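Local atomic coordinates of lipoprotein (Colwellia psychrerythraea, PDB entry 3O0Y), a protein that is of unknown function but is a putative bacterial lipoprotein of the DUF885 family, which belongs to a clan of metallopeptidase-like proteins. Residues R46-T51 / I168-Q173. Residues are numbered along the deposited sequence; the frame is centred on the assembly and turned at random.
Sequences RALSAT and IVRLGQ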
# COMPACT_ATOMS: atom_id res chain seq x y z
N ARG A 46 3.46 3.72 -17.07
CA ARG A 46 2.97 2.82 -16.03
C ARG A 46 1.56 2.42 -16.39
O ARG A 46 0.58 2.64 -15.63
CB ARG A 46 3.03 3.47 -14.64
CG ARG A 46 4.41 3.73 -14.16
CD ARG A 46 5.12 2.45 -13.78
NE ARG A 46 6.44 2.66 -13.19
CZ ARG A 46 7.58 2.67 -13.89
NH1 ARG A 46 7.58 2.62 -15.22
NH2 ARG A 46 8.74 2.79 -13.26
N ALA A 47 1.44 1.79 -17.58
CA ALA A 47 0.10 1.54 -18.16
C ALA A 47 -0.74 0.56 -17.32
O ALA A 47 -1.97 0.64 -17.31
CB ALA A 47 0.21 1.04 -19.61
N LEU A 48 -0.10 -0.33 -16.55
CA LEU A 48 -0.85 -1.21 -15.63
C LEU A 48 -1.43 -0.47 -14.45
O LEU A 48 -2.56 -0.73 -14.04
CB LEU A 48 0.04 -2.36 -15.15
CG LEU A 48 0.02 -3.25 -16.39
CD1 LEU A 48 1.25 -3.44 -17.17
CD2 LEU A 48 -1.05 -4.28 -16.44
N SER A 49 -0.73 0.53 -13.92
CA SER A 49 -1.36 1.46 -12.96
C SER A 49 -2.55 2.22 -13.54
O SER A 49 -3.57 2.41 -12.89
CB SER A 49 -0.28 2.43 -12.37
OG SER A 49 0.55 1.68 -11.50
N ALA A 50 -2.43 2.66 -14.80
CA ALA A 50 -3.53 3.29 -15.49
C ALA A 50 -4.72 2.34 -15.48
O ALA A 50 -5.84 2.71 -15.12
CB ALA A 50 -3.14 3.64 -16.97
N THR A 51 -4.49 1.09 -15.93
CA THR A 51 -5.57 0.08 -15.86
C THR A 51 -6.21 -0.10 -14.45
O THR A 51 -7.43 -0.18 -14.31
CB THR A 51 -5.05 -1.27 -16.40
OG1 THR A 51 -4.64 -1.08 -17.76
CG2 THR A 51 -6.17 -2.39 -16.24
N ILE A 168 -4.42 -10.57 -24.29
CA ILE A 168 -3.51 -11.40 -25.07
C ILE A 168 -2.28 -10.63 -25.50
O ILE A 168 -1.13 -11.13 -25.42
CB ILE A 168 -4.28 -12.06 -26.25
CG1 ILE A 168 -5.20 -13.13 -25.68
CG2 ILE A 168 -3.32 -12.66 -27.30
CD1 ILE A 168 -6.37 -13.49 -26.63
N VAL A 169 -2.52 -9.44 -25.99
CA VAL A 169 -1.47 -8.55 -26.48
C VAL A 169 -0.50 -8.19 -25.32
O VAL A 169 0.73 -8.14 -25.50
CB VAL A 169 -2.08 -7.34 -27.14
CG1 VAL A 169 -1.04 -6.27 -27.35
CG2 VAL A 169 -2.74 -7.81 -28.48
N ARG A 170 -1.07 -7.96 -24.15
CA ARG A 170 -0.22 -7.70 -22.96
C ARG A 170 0.66 -8.89 -22.61
O ARG A 170 1.89 -8.74 -22.41
CB ARG A 170 -1.11 -7.26 -21.78
CG ARG A 170 -1.42 -5.77 -21.91
CD ARG A 170 -2.07 -5.21 -20.63
NE ARG A 170 -1.92 -3.75 -20.52
CZ ARG A 170 -2.70 -2.98 -19.77
NH1 ARG A 170 -3.64 -3.50 -19.00
NH2 ARG A 170 -2.46 -1.68 -19.73
N LEU A 171 0.05 -10.08 -22.57
CA LEU A 171 0.83 -11.31 -22.29
C LEU A 171 1.99 -11.53 -23.26
O LEU A 171 3.07 -11.97 -22.86
CB LEU A 171 -0.08 -12.55 -22.24
CG LEU A 171 -1.17 -12.61 -21.16
CD1 LEU A 171 -2.07 -13.81 -21.45
CD2 LEU A 171 -0.65 -12.66 -19.76
N GLY A 172 1.76 -11.19 -24.53
CA GLY A 172 2.74 -11.34 -25.58
C GLY A 172 3.93 -10.45 -25.46
O GLY A 172 4.95 -10.72 -26.07
N GLN A 173 3.85 -9.44 -24.59
CA GLN A 173 5.00 -8.53 -24.38
C GLN A 173 5.82 -8.86 -23.15
O GLN A 173 6.72 -8.09 -22.75
CB GLN A 173 4.45 -7.12 -24.28
CG GLN A 173 3.80 -6.67 -25.61
CD GLN A 173 3.15 -5.38 -25.46
OE1 GLN A 173 1.93 -5.28 -25.24
NE2 GLN A 173 3.96 -4.34 -25.52
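Arg170 reaches across from helix 161-172 and meets Thr51 of helix 47-53 with the end of its guanidinium group. Both terminal nitrogens grip one atom. Thr51 OG1 accepts a hydrogen bond from Arg170 NH1 at 2.9 Å and another from Arg170 NH2 at 3.0 Å. The hydroxyl oxygen lies in the guanidinium plane, between the two donors. Neither bond is straight, with N-H...O angles of 149° and 144°, as expected when two donors share one acceptor. Thr51 has OG1 beside its backbone N and anti to its carbonyl carbon (chi1 -60°), which turns the hydroxyl to the arginine.

Leu48 packs over one face of the guanidinium. Its CD2 sits 3.7 Å from Arg170 NH1, off-centre toward the rim. Ala47 CB lies beside the NH2 end, 3.8 Å from Arg170 NH2. The arginine chain is extended from CG to NE, and this length spans two helix segments whose axes come no closer than 13.8 Å. Asp67 O accepts a hydrogen bond from Arg170 NE, and Met152 of helix 144-154 touches both Leu48 and Arg170. A methionine in place of Arg170 would probably leave Thr51 OG1 and Asp67 O without these donors and loosen the tie between the two helices.

The segments run nearly antiparallel, but their backbones remain well separated. On the side of 168-173, Arg170 alone makes the contact. An arginine of one helix donates two hydrogen bonds, end-on, to a threonine hydroxyl of another, joining helices far apart in sequence within the largely helical fold of this DUF885 protein.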